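Local coordinates for Two-component system response regulator/GGDEF domain protein (Aeromonas salmonicida, PDB 3LUF), which probably makes cyclic di-GMP from two GTP through a GGDEF domain that follows the tandem pair of receiver domains present in this chain, at residues E126-D131 and R158-T163; L56-P59 and E65-K68; D87-W92 and P229-E234; M14-M19 and H107-A112. One frame throughout, in Å; residues are numbered along the deposited sequence.

Overall arrangement
The chain folds into two CheY-like receiver domains, each with a parallel five-stranded sheet, helices around it and a bound magnesium ion. Contacts 2 and 4 belong to the first domain, with centres about 17 Å apart. Contact 2 holds Thr-57, a ligand of the first magnesium ion, and the side chain of Ile-16 in contact 4 is about 7 Å from that ion. Contact 1 lies in the second domain, its centre about 39 Å from that of contact 2. Contact 3 joins the two domains by a salt bridge. It also touches contact 2, where Leu-56 CD1 packs 3.5 Å from Trp-92 CZ2. Contacts 3 and 4 both reach the second subunit.

Contact 1: residues E126-D131 and R158-T163; sequences EVLVVD and REALAT. Unlike the reference sequence in segment 158-163: Ala-162 (reference Thr).
Val-130 and Leu-128, on the same side of strand 126-130, pack against one face of helix 157-166. The two segments run nearly antiparallel, at 167°, with their axes 9.2 Å apart. Helix 157-166 is the crossover helix between the parallel strands 150-154 and 172-176, a beta-alpha-beta unit of the CheY-like fold of the second receiver domain, and it packs over strand 126-130.

The apolar contacts centre on Ala-160. Its CB points at the strand and faces both methyls of Val-130. It is 3.6 Å from Val-130 CG2 and 3.9 Å from Val-130 CG1. The small side chain lets the helix come close here, and the nearest pair of CA atoms, Val-130 and Ala-160, is 6.4 Å apart. Leu-128 splits its two methyls between successive turns. Leu-128 CD2 lies 3.8 Å from Ala-160 O and also borders Ala-160 CB. Leu-128 CD1 meets Thr-163 CG2 at 4.0 Å.

The polar part lies within the helix. Thr-163 has CG2 opposite its own backbone N and OG1 beside it (chi1 -65°). This offers the methyl to Leu-128 and leaves OG1 to bond Glu-159 O at 3.1 Å. The hydroxyl sits above the carbonyl plane, 41° out of it. Thr-163 N binds the same oxygen, giving Glu-159 O two partners.

Strand 126-130 lies between strands 150-154 and 172-176 in the parallel sheet. Val-127 and Val-129 pack on helix 134-145 on its other face. Val-130 also touches Leu-187 of helix 184-194, and its side chain is about 6 Å from that of Asp-176, a magnesium ligand.

Contact 2: residues L56-P59 and E65-K68; sequences LTLP and EAVK. With MG (magnesium ion), chain G.
The loop that follows strand 49-55 carries part of the magnesium site of the first receiver domain, and Leu-56 and Leu-58 of this loop pack on Val-67 and Ala-66 of the next helix. Between them, Thr-57 turns its side chain away from the helix and holds the metal.

Thr-57 is a bidentate ligand. Its backbone O and its OG1 each lie 2.1 Å from the magnesium ion. OG1 stands between the backbone N and the carbonyl carbon (chi1 60°), which brings it to the same metal as the carbonyl oxygen and closes a six-membered chelate ring. Two waters bind at the same distance. Asp-12 and Asp-55 supply the other two ligands, for six in all, and Leu-58 touches Asp-12. Asp-55 is the predicted phosphorylation site, and a metal-binding carbonyl two residues beyond that aspartate is usual in receiver domains.

The packing itself is wholly apolar and made of single methyl pairs. Leu-58 CD1 meets Ala-66 CB at 3.6 Å, each side chain pointing at the other segment. Leu-56 starts off at an angle to the helix, but its end swings in. There Leu-56 CD2 meets Val-67 CG2 at 3.7 Å, with the two side chains slanted across each other. The nearest CA atoms, Leu-56 and Ala-66, remain 7.1 Å apart.

A backbone hydrogen bond between Leu-56 and Gly-64 closes the loop ahead of helix 65-72. Beyond the contact, Leu-56 and Val-67 both rest on Ile-79 of strand 77-81.

Contact 3: residues D87-W92 and P229-E234; sequences DKREAW and PFEPEE
The backbones of helix 86-94 and of the start of helix 232-248 stay well apart, the nearest CA atoms, Arg-89 and Glu-233, being 11.5 Å from each other. Long side chains bridge the gap in an interdomain salt bridge between the two receiver domains.

Arg-89 reaches over with its CG opposite the backbone N (chi1 -169°) and its chain extended to NE. Glu-233 comes from the opposite direction, bent at chi2. The guanidinium grips the carboxylate side-on with two nitrogens. Arg-89 NE binds Glu-233 OE2 at 2.7 Å, nearly straight and in the guanidinium plane. Arg-89 NH2 binds Glu-233 OE1 at 3.1 Å, tilted from that plane. Both oxygens use their syn lone pairs, and the two planes are 36° apart. Pro-232 CD borders the guanidinium edge, 3.7 Å from Arg-89 NH2. Glu-231 OE1 adds only a nearby opposite charge, well out of the plane.

Glu-234 bonds Ser-214 and Asn-227 of the second subunit through OE1. Its OE2 also accepts from Glu-231 N, the N-cap residue, at 3.0 Å and 171°, which is one half of a capping box.

Contact 4: residues M14-M19 and H107-A112; sequences MTIRRM and HSLQYA. Unlike the reference sequence in segment 14-19: Met-19 (reference Thr).
Leu-109 of helix 106-122 packs between Ile-16 and Met-19, one turn apart on helix 14-27. These are the first and last helices of the first receiver domain, side by side on one face of its sheet.

Along helix 106-122, His-107 and Ser-108 come first. His-107 packs on Gln-220 and Ser-108 on Lys-219 of the second subunit. Ser-108 OG also bonds Met-102 O and Asp-104 within its own chain.

Leu-109 follows and points at the other helix. Its CG lies opposite the carbonyl carbon (chi1 -82°), and both methyls are used. Leu-109 CD1 is 3.7 Å from Met-19 SE and 3.8 Å from Met-19 CB. Leu-109 CD2 meets Ile-16 CG2 at 4.0 Å. The leucine crosses both partners at about a right angle. Met-19, modelled as selenomethionine, is extended beyond CG and carries its selenium atom past CD1.

Next, Gln-110 NE2 bonds Gln-27 OE1 farther along helix 14-27. At Tyr-111 and Ala-112 the helix kinks. Tyr-111 N bonds Ser-108 O at 3.1 Å, and Ala-112 N bonds Leu-109 O at 2.9 Å, three residues back instead of the usual four.

All pairs across the two segments are apolar. The contact therefore rests on shape fit and on the burial of Leu-109, with Met-19 at its partly exposed edge.

Contact 1: residues E126-D131 and R158-T163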
loop_
_atom_site.group_PDB
_atom_site.type_symbol
_atom_site.label_atom_id
_atom_site.label_comp_id
_atom_site.label_asym_id
_atom_site.label_seq_id
_atom_site.Cartn_x
_atom_site.Cartn_y
_atom_site.Cartn_z
ATOM N N GLU B 126 -9.119 -16.005 -4.122
ATOM C CA GLU B 126 -8.696 -16.845 -2.984
ATOM C C GLU B 126 -7.406 -16.298 -2.360
ATOM O O GLU B 126 -6.449 -15.938 -3.072
ATOM C CB GLU B 126 -8.467 -18.299 -3.439
ATOM C CG GLU B 126 -9.736 -18.904 -4.041
ATOM C CD GLU B 126 -9.536 -20.353 -4.472
ATOM O OE1 GLU B 126 -9.048 -21.144 -3.640
ATOM O OE2 GLU B 126 -9.895 -20.693 -5.627
ATOM N N VAL B 127 -7.434 -16.187 -1.042
ATOM C CA VAL B 127 -6.302 -15.692 -0.279
ATOM C C VAL B 127 -5.951 -16.644 0.851
ATOM O O VAL B 127 -6.764 -17.479 1.242
ATOM C CB VAL B 127 -6.593 -14.292 0.277
ATOM C CG1 VAL B 127 -7.020 -13.361 -0.818
ATOM C CG2 VAL B 127 -7.648 -14.371 1.455
ATOM N N LEU B 128 -4.731 -16.521 1.382
ATOM C CA LEU B 128 -4.280 -17.449 2.420
ATOM C C LEU B 128 -3.745 -16.677 3.607
ATOM O O LEU B 128 -2.935 -15.753 3.440
ATOM C CB LEU B 128 -3.177 -18.365 1.863
ATOM C CG LEU B 128 -2.415 -19.302 2.821
ATOM C CD1 LEU B 128 -3.355 -20.259 3.589
ATOM C CD2 LEU B 128 -1.287 -20.073 2.097
ATOM N N VAL B 129 -4.215 -17.016 4.814
ATOM C CA VAL B 129 -3.685 -16.423 6.045
ATOM C C VAL B 129 -2.813 -17.472 6.748
ATOM O O VAL B 129 -3.283 -18.581 6.977
ATOM C CB VAL B 129 -4.824 -15.984 7.039
ATOM C CG1 VAL B 129 -4.213 -15.390 8.315
ATOM C CG2 VAL B 129 -5.761 -14.985 6.369
ATOM N N VAL B 130 -1.553 -17.116 7.015
ATOM C CA VAL B 130 -0.571 -17.982 7.712
ATOM C C VAL B 130 -0.198 -17.328 9.035
ATOM O O VAL B 130 0.400 -16.239 9.091
ATOM C CB VAL B 130 0.707 -18.200 6.894
ATOM C CG1 VAL B 130 1.557 -19.297 7.519
ATOM C CG2 VAL B 130 0.354 -18.571 5.464
ATOM N N ASP B 131 -0.529 -18.015 10.120
ATOM C CA ASP B 131 -0.416 -17.450 11.454
ATOM C C ASP B 131 -0.526 -18.610 12.412
ATOM O O ASP B 131 -1.443 -19.401 12.299
ATOM C CB ASP B 131 -1.607 -16.508 11.715
ATOM C CG ASP B 131 -1.479 -15.722 13.014
ATOM O OD1 ASP B 131 -0.743 -16.152 13.933
ATOM O OD2 ASP B 131 -2.114 -14.653 13.119
ATOM N N ARG B 158 4.732 -25.111 6.996
ATOM C CA ARG B 158 4.510 -26.411 6.378
ATOM C C ARG B 158 3.081 -26.545 5.805
ATOM O O ARG B 158 2.899 -26.920 4.645
ATOM C CB ARG B 158 4.872 -27.487 7.407
ATOM C CG ARG B 158 4.712 -28.901 7.024
ATOM C CD ARG B 158 5.170 -29.759 8.245
ATOM N NE ARG B 158 6.559 -29.465 8.640
ATOM C CZ ARG B 158 7.612 -30.091 8.115
ATOM N NH1 ARG B 158 7.405 -31.043 7.221
ATOM N NH2 ARG B 158 8.849 -29.806 8.492
ATOM N N GLU B 159 2.068 -26.198 6.601
ATOM C CA GLU B 159 0.691 -26.238 6.135
ATOM C C GLU B 159 0.426 -25.234 5.002
ATOM O O GLU B 159 -0.285 -25.566 4.069
ATOM C CB GLU B 159 -0.297 -26.005 7.289
ATOM C CG GLU B 159 -1.748 -26.032 6.838
ATOM C CD GLU B 159 -2.747 -26.109 7.985
ATOM O OE1 GLU B 159 -2.502 -25.504 9.061
ATOM O OE2 GLU B 159 -3.785 -26.784 7.784
ATOM N N ALA B 160 1.006 -24.035 5.093
ATOM C CA ALA B 160 0.853 -22.998 4.054
ATOM C C ALA B 160 1.288 -23.540 2.713
ATOM O O ALA B 160 0.600 -23.376 1.737
ATOM C CB ALA B 160 1.638 -21.714 4.423
ATOM N N LEU B 161 2.456 -24.183 2.666
ATOM C CA LEU B 161 2.964 -24.731 1.417
ATOM C C LEU B 161 2.042 -25.788 0.860
ATOM O O LEU B 161 1.753 -25.780 -0.325
ATOM C CB LEU B 161 4.359 -25.311 1.609
ATOM C CG LEU B 161 5.442 -24.285 1.971
ATOM C CD1 LEU B 161 6.600 -24.907 2.734
ATOM C CD2 LEU B 161 5.972 -23.451 0.721
ATOM N N ALA B 162 1.565 -26.677 1.740
ATOM C CA ALA B 162 0.647 -27.745 1.339
ATOM C C ALA B 162 -0.638 -27.186 0.748
ATOM O O ALA B 162 -1.117 -27.659 -0.274
ATOM C CB ALA B 162 0.339 -28.653 2.563
ATOM N N THR B 163 -1.164 -26.156 1.405
ATOM C CA THR B 163 -2.376 -25.460 0.977
ATOM C C THR B 163 -2.209 -24.813 -0.394
ATOM O O THR B 163 -3.059 -24.944 -1.265
ATOM C CB THR B 163 -2.851 -24.486 2.085
ATOM O OG1 THR B 163 -3.230 -25.268 3.206
ATOM C CG2 THR B 163 -4.075 -23.675 1.652
#

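Contact 2: residues L56-P59 and E65-K68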
loop_
_atom_site.group_PDB
_atom_site.type_symbol
_atom_site.label_atom_id
_atom_site.label_comp_id
_atom_site.label_asym_id
_atom_site.label_seq_id
_atom_site.Cartn_x
_atom_site.Cartn_y
_atom_site.Cartn_z
ATOM N N LEU B 56 -29.287 4.816 7.807
ATOM C CA LEU B 56 -29.855 4.661 9.153
ATOM C C LEU B 56 -31.088 5.536 9.363
ATOM O O LEU B 56 -31.865 5.281 10.285
ATOM C CB LEU B 56 -28.813 4.921 10.253
ATOM C CG LEU B 56 -27.442 4.248 10.096
ATOM C CD1 LEU B 56 -26.495 4.728 11.179
ATOM C CD2 LEU B 56 -27.594 2.735 10.164
ATOM N N THR B 57 -31.281 6.554 8.522
ATOM C CA THR B 57 -32.419 7.436 8.714
ATOM C C THR B 57 -33.489 7.207 7.643
ATOM O O THR B 57 -33.663 8.032 6.742
ATOM C CB THR B 57 -31.983 8.913 8.713
ATOM O OG1 THR B 57 -31.359 9.233 7.443
ATOM C CG2 THR B 57 -31.042 9.172 9.851
ATOM N N LEU B 58 -34.204 6.090 7.711
ATOM C CA LEU B 58 -35.173 5.797 6.647
ATOM C C LEU B 58 -36.576 6.135 7.129
ATOM O O LEU B 58 -36.828 6.112 8.333
ATOM C CB LEU B 58 -35.088 4.322 6.229
ATOM C CG LEU B 58 -33.816 4.032 5.409
ATOM C CD1 LEU B 58 -33.626 2.488 5.330
ATOM C CD2 LEU B 58 -33.834 4.725 4.033
ATOM N N PRO B 59 -37.500 6.443 6.202
ATOM C CA PRO B 59 -38.838 6.854 6.667
ATOM C C PRO B 59 -39.525 5.767 7.476
ATOM O O PRO B 59 -40.253 6.052 8.423
ATOM C CB PRO B 59 -39.606 7.047 5.381
ATOM C CG PRO B 59 -38.616 7.429 4.366
ATOM C CD PRO B 59 -37.315 6.679 4.756
ATOM N N GLU B 65 -33.010 0.533 11.971
ATOM C CA GLU B 65 -33.673 -0.785 11.915
ATOM C C GLU B 65 -33.463 -1.599 10.633
ATOM O O GLU B 65 -33.529 -2.822 10.672
ATOM C CB GLU B 65 -35.172 -0.668 12.231
ATOM C CG GLU B 65 -35.396 -0.066 13.628
ATOM C CD GLU B 65 -35.563 1.452 13.621
ATOM O OE1 GLU B 65 -35.178 2.113 12.631
ATOM O OE2 GLU B 65 -36.063 1.990 14.637
ATOM N N ALA B 66 -33.233 -0.929 9.497
ATOM C CA ALA B 66 -33.030 -1.633 8.233
ATOM C C ALA B 66 -31.774 -2.502 8.214
ATOM O O ALA B 66 -31.723 -3.484 7.469
ATOM C CB ALA B 66 -33.057 -0.670 7.041
ATOM N N VAL B 67 -30.812 -2.184 9.082
ATOM C CA VAL B 67 -29.544 -2.938 9.107
ATOM C C VAL B 67 -29.804 -4.385 9.510
ATOM O O VAL B 67 -29.437 -5.317 8.798
ATOM C CB VAL B 67 -28.498 -2.283 10.032
ATOM C CG1 VAL B 67 -27.224 -3.181 10.190
ATOM C CG2 VAL B 67 -28.103 -0.895 9.484
ATOM N N LYS B 68 -30.465 -4.553 10.643
ATOM C CA LYS B 68 -30.751 -5.882 11.158
ATOM C C LYS B 68 -31.688 -6.659 10.240
ATOM O O LYS B 68 -31.500 -7.851 10.016
ATOM C CB LYS B 68 -31.307 -5.767 12.565
ATOM C CG LYS B 68 -31.624 -7.096 13.250
ATOM C CD LYS B 68 -32.102 -6.790 14.669
ATOM C CE LYS B 68 -32.573 -8.039 15.389
ATOM N NZ LYS B 68 -33.210 -7.646 16.669
HETATM MG MG MG G . -32.282 9.051 5.595
HETATM O O HOH W 1 -33.411 10.809 5.938
HETATM O O HOH W 2 -30.778 10.089 4.652
#

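Contact 3: residues D87-W92 and P229-E234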
loop_
_atom_site.group_PDB
_atom_site.type_symbol
_atom_site.label_atom_id
_atom_site.label_comp_id
_atom_site.label_asym_id
_atom_site.label_seq_id
_atom_site.Cartn_x
_atom_site.Cartn_y
_atom_site.Cartn_z
ATOM N N ASP B 87 -18.211 4.605 19.569
ATOM C CA ASP B 87 -19.309 3.757 20.035
ATOM C C ASP B 87 -20.182 3.225 18.901
ATOM O O ASP B 87 -20.607 2.081 18.942
ATOM C CB ASP B 87 -20.201 4.521 21.011
ATOM C CG ASP B 87 -19.472 4.899 22.288
ATOM O OD1 ASP B 87 -18.694 4.058 22.793
ATOM O OD2 ASP B 87 -19.683 6.029 22.778
ATOM N N LYS B 88 -20.462 4.070 17.913
ATOM C CA LYS B 88 -21.227 3.646 16.749
ATOM C C LYS B 88 -20.462 2.590 15.958
ATOM O O LYS B 88 -21.009 1.542 15.641
ATOM C CB LYS B 88 -21.561 4.834 15.845
ATOM C CG LYS B 88 -22.778 5.627 16.264
ATOM C CD LYS B 88 -22.947 6.826 15.357
ATOM C CE LYS B 88 -23.969 7.785 15.919
ATOM N NZ LYS B 88 -24.004 9.029 15.110
ATOM N N ARG B 89 -19.201 2.866 15.650
ATOM C CA ARG B 89 -18.372 1.915 14.889
ATOM C C ARG B 89 -18.307 0.513 15.547
ATOM O O ARG B 89 -18.454 -0.522 14.868
ATOM C CB ARG B 89 -16.973 2.486 14.653
ATOM C CG ARG B 89 -16.141 1.676 13.654
ATOM C CD ARG B 89 -14.657 2.022 13.744
ATOM N NE ARG B 89 -13.819 0.933 13.247
ATOM C CZ ARG B 89 -13.408 -0.109 13.972
ATOM N NH1 ARG B 89 -13.754 -0.224 15.255
ATOM N NH2 ARG B 89 -12.652 -1.051 13.416
ATOM N N GLU B 90 -18.095 0.507 16.860
ATOM C CA GLU B 90 -18.061 -0.712 17.673
ATOM C C GLU B 90 -19.399 -1.442 17.657
ATOM O O GLU B 90 -19.437 -2.653 17.430
ATOM C CB GLU B 90 -17.625 -0.371 19.107
ATOM C CG GLU B 90 -18.016 -1.393 20.187
ATOM C CD GLU B 90 -17.104 -1.339 21.421
ATOM O OE1 GLU B 90 -16.526 -0.256 21.704
ATOM O OE2 GLU B 90 -16.958 -2.387 22.103
ATOM N N ALA B 91 -20.486 -0.701 17.884
ATOM C CA ALA B 91 -21.847 -1.264 17.819
ATOM C C ALA B 91 -22.133 -1.899 16.459
ATOM O O ALA B 91 -22.636 -3.006 16.377
ATOM C CB ALA B 91 -22.891 -0.198 18.138
ATOM N N TRP B 92 -21.781 -1.194 15.389
ATOM C CA TRP B 92 -22.080 -1.676 14.053
ATOM C C TRP B 92 -21.289 -2.924 13.729
ATOM O O TRP B 92 -21.824 -3.858 13.151
ATOM C CB TRP B 92 -21.763 -0.603 13.032
ATOM C CG TRP B 92 -22.579 0.613 13.212
ATOM C CD1 TRP B 92 -23.766 0.716 13.871
ATOM C CD2 TRP B 92 -22.297 1.907 12.677
ATOM N NE1 TRP B 92 -24.228 2.008 13.816
ATOM C CE2 TRP B 92 -23.354 2.758 13.070
ATOM C CE3 TRP B 92 -21.242 2.435 11.910
ATOM C CZ2 TRP B 92 -23.390 4.114 12.729
ATOM C CZ3 TRP B 92 -21.280 3.779 11.557
ATOM C CH2 TRP B 92 -22.356 4.608 11.970
ATOM N N PRO B 229 0.091 -4.203 16.201
ATOM C CA PRO B 229 -1.357 -4.283 15.954
ATOM C C PRO B 229 -1.841 -3.427 14.777
ATOM O O PRO B 229 -1.286 -2.359 14.536
ATOM C CB PRO B 229 -1.979 -3.729 17.258
ATOM C CG PRO B 229 -0.894 -2.864 17.870
ATOM C CD PRO B 229 0.390 -3.633 17.532
ATOM N N PHE B 230 -2.862 -3.908 14.067
ATOM C CA PHE B 230 -3.542 -3.150 13.006
ATOM C C PHE B 230 -5.060 -3.237 13.153
ATOM O O PHE B 230 -5.596 -4.199 13.749
ATOM C CB PHE B 230 -3.116 -3.627 11.596
ATOM C CG PHE B 230 -3.349 -5.110 11.357
ATOM C CD1 PHE B 230 -4.611 -5.580 10.967
ATOM C CD2 PHE B 230 -2.316 -6.023 11.539
ATOM C CE1 PHE B 230 -4.829 -6.939 10.759
ATOM C CE2 PHE B 230 -2.527 -7.387 11.355
ATOM C CZ PHE B 230 -3.787 -7.843 10.969
ATOM N N GLU B 231 -5.746 -2.233 12.594
ATOM C CA GLU B 231 -7.200 -2.170 12.566
ATOM C C GLU B 231 -7.749 -2.844 11.306
ATOM O O GLU B 231 -7.031 -2.923 10.290
ATOM C CB GLU B 231 -7.626 -0.706 12.602
ATOM C CG GLU B 231 -7.123 0.031 13.860
ATOM C CD GLU B 231 -7.812 -0.444 15.144
ATOM O OE1 GLU B 231 -9.045 -0.684 15.139
ATOM O OE2 GLU B 231 -7.101 -0.587 16.160
ATOM N N PRO B 232 -9.012 -3.302 11.337
ATOM C CA PRO B 232 -9.651 -3.935 10.172
ATOM C C PRO B 232 -9.589 -3.115 8.903
ATOM O O PRO B 232 -9.373 -3.674 7.809
ATOM C CB PRO B 232 -11.119 -4.088 10.620
ATOM C CG PRO B 232 -11.035 -4.183 12.076
ATOM C CD PRO B 232 -9.890 -3.366 12.531
ATOM N N GLU B 233 -9.784 -1.797 9.028
ATOM C CA GLU B 233 -9.762 -0.909 7.867
ATOM C C GLU B 233 -8.357 -0.824 7.270
ATOM O O GLU B 233 -8.238 -0.624 6.073
ATOM C CB GLU B 233 -10.283 0.522 8.179
ATOM C CG GLU B 233 -11.789 0.603 8.659
ATOM C CD GLU B 233 -11.984 0.346 10.172
ATOM O OE1 GLU B 233 -11.071 -0.180 10.844
ATOM O OE2 GLU B 233 -13.085 0.659 10.692
ATOM N N GLU B 234 -7.319 -0.914 8.109
ATOM C CA GLU B 234 -5.945 -0.940 7.639
ATOM C C GLU B 234 -5.681 -2.226 6.854
ATOM O O GLU B 234 -5.177 -2.171 5.729
ATOM C CB GLU B 234 -4.972 -0.776 8.790
ATOM C CG GLU B 234 -4.972 0.663 9.317
ATOM C CD GLU B 234 -4.131 0.829 10.576
ATOM O OE1 GLU B 234 -3.688 1.971 10.833
ATOM O OE2 GLU B 234 -3.956 -0.165 11.318
#

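Contact 4: residues M14-M19 and H107-A112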
loop_
_atom_site.group_PDB
_atom_site.type_symbol
_atom_site.label_atom_id
_atom_site.label_comp_id
_atom_site.label_asym_id
_atom_site.label_seq_id
_atom_site.Cartn_x
_atom_site.Cartn_y
_atom_site.Cartn_z
HETATM N N MSE B 14 -32.888 12.040 -1.889
HETATM C CA MSE B 14 -32.879 12.003 -3.339
HETATM C C MSE B 14 -31.466 12.329 -3.853
HETATM O O MSE B 14 -30.957 11.662 -4.730
HETATM C CB MSE B 14 -33.875 12.999 -3.939
HETATM C CG MSE B 14 -34.125 12.715 -5.416
HETATM SE SE MSE B 14 -35.189 14.147 -6.149
HETATM C CE MSE B 14 -33.819 15.524 -6.320
ATOM N N THR B 15 -30.837 13.349 -3.275
ATOM C CA THR B 15 -29.504 13.764 -3.717
ATOM C C THR B 15 -28.469 12.647 -3.556
ATOM O O THR B 15 -27.680 12.348 -4.484
ATOM C CB THR B 15 -29.072 14.986 -2.879
ATOM O OG1 THR B 15 -29.966 16.065 -3.186
ATOM C CG2 THR B 15 -27.642 15.413 -3.212
ATOM N N ILE B 16 -28.444 12.060 -2.363
ATOM C CA ILE B 16 -27.401 11.081 -2.037
ATOM C C ILE B 16 -27.633 9.802 -2.821
ATOM O O ILE B 16 -26.699 9.204 -3.380
ATOM C CB ILE B 16 -27.324 10.829 -0.509
ATOM C CG1 ILE B 16 -26.846 12.122 0.193
ATOM C CG2 ILE B 16 -26.365 9.691 -0.180
ATOM C CD1 ILE B 16 -27.178 12.184 1.617
ATOM N N ARG B 17 -28.880 9.382 -2.864
ATOM C CA ARG B 17 -29.199 8.138 -3.594
ATOM C C ARG B 17 -28.835 8.323 -5.068
ATOM O O ARG B 17 -28.166 7.464 -5.655
ATOM C CB ARG B 17 -30.671 7.747 -3.411
ATOM C CG ARG B 17 -31.095 6.446 -4.093
ATOM C CD ARG B 17 -32.612 6.147 -3.902
ATOM N NE ARG B 17 -33.464 7.115 -4.595
ATOM C CZ ARG B 17 -34.147 8.102 -4.002
ATOM N NH1 ARG B 17 -34.035 8.321 -2.695
ATOM N NH2 ARG B 17 -34.880 8.935 -4.753
ATOM N N ARG B 18 -29.212 9.462 -5.651
ATOM C CA ARG B 18 -28.852 9.695 -7.048
ATOM C C ARG B 18 -27.330 9.810 -7.299
ATOM O O ARG B 18 -26.844 9.302 -8.326
ATOM C CB ARG B 18 -29.622 10.863 -7.653
ATOM C CG ARG B 18 -31.083 10.524 -7.817
ATOM C CD ARG B 18 -31.789 11.566 -8.556
ATOM N NE ARG B 18 -33.186 11.172 -8.680
ATOM C CZ ARG B 18 -34.122 11.957 -9.196
ATOM N NH1 ARG B 18 -33.805 13.169 -9.657
ATOM N NH2 ARG B 18 -35.365 11.515 -9.258
HETATM N N MSE B 19 -26.590 10.432 -6.379
HETATM C CA MSE B 19 -25.102 10.453 -6.471
HETATM C C MSE B 19 -24.501 9.057 -6.480
HETATM O O MSE B 19 -23.578 8.756 -7.269
HETATM C CB MSE B 19 -24.484 11.217 -5.303
HETATM C CG MSE B 19 -24.624 12.686 -5.426
HETATM SE SE MSE B 19 -23.975 13.519 -3.742
HETATM C CE MSE B 19 -23.982 15.242 -4.583
ATOM N N HIS B 107 -17.330 13.660 -2.135
ATOM C CA HIS B 107 -16.052 12.942 -2.144
ATOM C C HIS B 107 -15.960 11.819 -1.089
ATOM O O HIS B 107 -15.257 10.837 -1.285
ATOM C CB HIS B 107 -14.843 13.919 -2.048
ATOM C CG HIS B 107 -14.631 14.480 -0.671
ATOM N ND1 HIS B 107 -15.079 15.736 -0.308
ATOM C CD2 HIS B 107 -14.047 13.955 0.435
ATOM C CE1 HIS B 107 -14.740 15.974 0.950
ATOM N NE2 HIS B 107 -14.138 14.899 1.431
ATOM N N SER B 108 -16.683 11.941 0.021
ATOM C CA SER B 108 -16.681 10.837 0.973
ATOM C C SER B 108 -17.522 9.662 0.423
ATOM O O SER B 108 -17.172 8.500 0.614
ATOM C CB SER B 108 -17.071 11.285 2.375
ATOM O OG SER B 108 -18.441 11.582 2.475
ATOM N N LEU B 109 -18.601 9.974 -0.283
ATOM C CA LEU B 109 -19.415 8.923 -0.939
ATOM C C LEU B 109 -18.622 8.107 -1.910
ATOM O O LEU B 109 -18.906 6.932 -2.109
ATOM C CB LEU B 109 -20.600 9.545 -1.702
ATOM C CG LEU B 109 -21.816 9.906 -0.918
ATOM C CD1 LEU B 109 -22.798 10.544 -1.961
ATOM C CD2 LEU B 109 -22.452 8.685 -0.155
ATOM N N GLN B 110 -17.618 8.723 -2.531
ATOM C CA GLN B 110 -16.792 8.031 -3.483
ATOM C C GLN B 110 -16.173 6.763 -2.871
ATOM O O GLN B 110 -15.936 5.801 -3.579
ATOM C CB GLN B 110 -15.707 8.970 -4.025
ATOM C CG GLN B 110 -14.935 8.429 -5.186
ATOM C CD GLN B 110 -15.796 8.157 -6.406
ATOM O OE1 GLN B 110 -16.865 8.753 -6.596
ATOM N NE2 GLN B 110 -15.331 7.263 -7.240
ATOM N N TYR B 111 -15.909 6.765 -1.563
ATOM C CA TYR B 111 -15.411 5.555 -0.893
ATOM C C TYR B 111 -16.301 4.314 -1.185
ATOM O O TYR B 111 -15.799 3.197 -1.392
ATOM C CB TYR B 111 -15.282 5.779 0.623
ATOM C CG TYR B 111 -14.760 4.599 1.398
ATOM C CD1 TYR B 111 -13.376 4.385 1.558
ATOM C CD2 TYR B 111 -15.637 3.689 1.978
ATOM C CE1 TYR B 111 -12.891 3.262 2.293
ATOM C CE2 TYR B 111 -15.175 2.597 2.692
ATOM C CZ TYR B 111 -13.815 2.384 2.840
ATOM O OH TYR B 111 -13.419 1.292 3.562
ATOM N N ALA B 112 -17.609 4.520 -1.183
ATOM C CA ALA B 112 -18.557 3.408 -1.397
ATOM C C ALA B 112 -18.359 2.772 -2.794
ATOM O O ALA B 112 -18.518 1.554 -2.995
ATOM C CB ALA B 112 -19.984 3.936 -1.206
#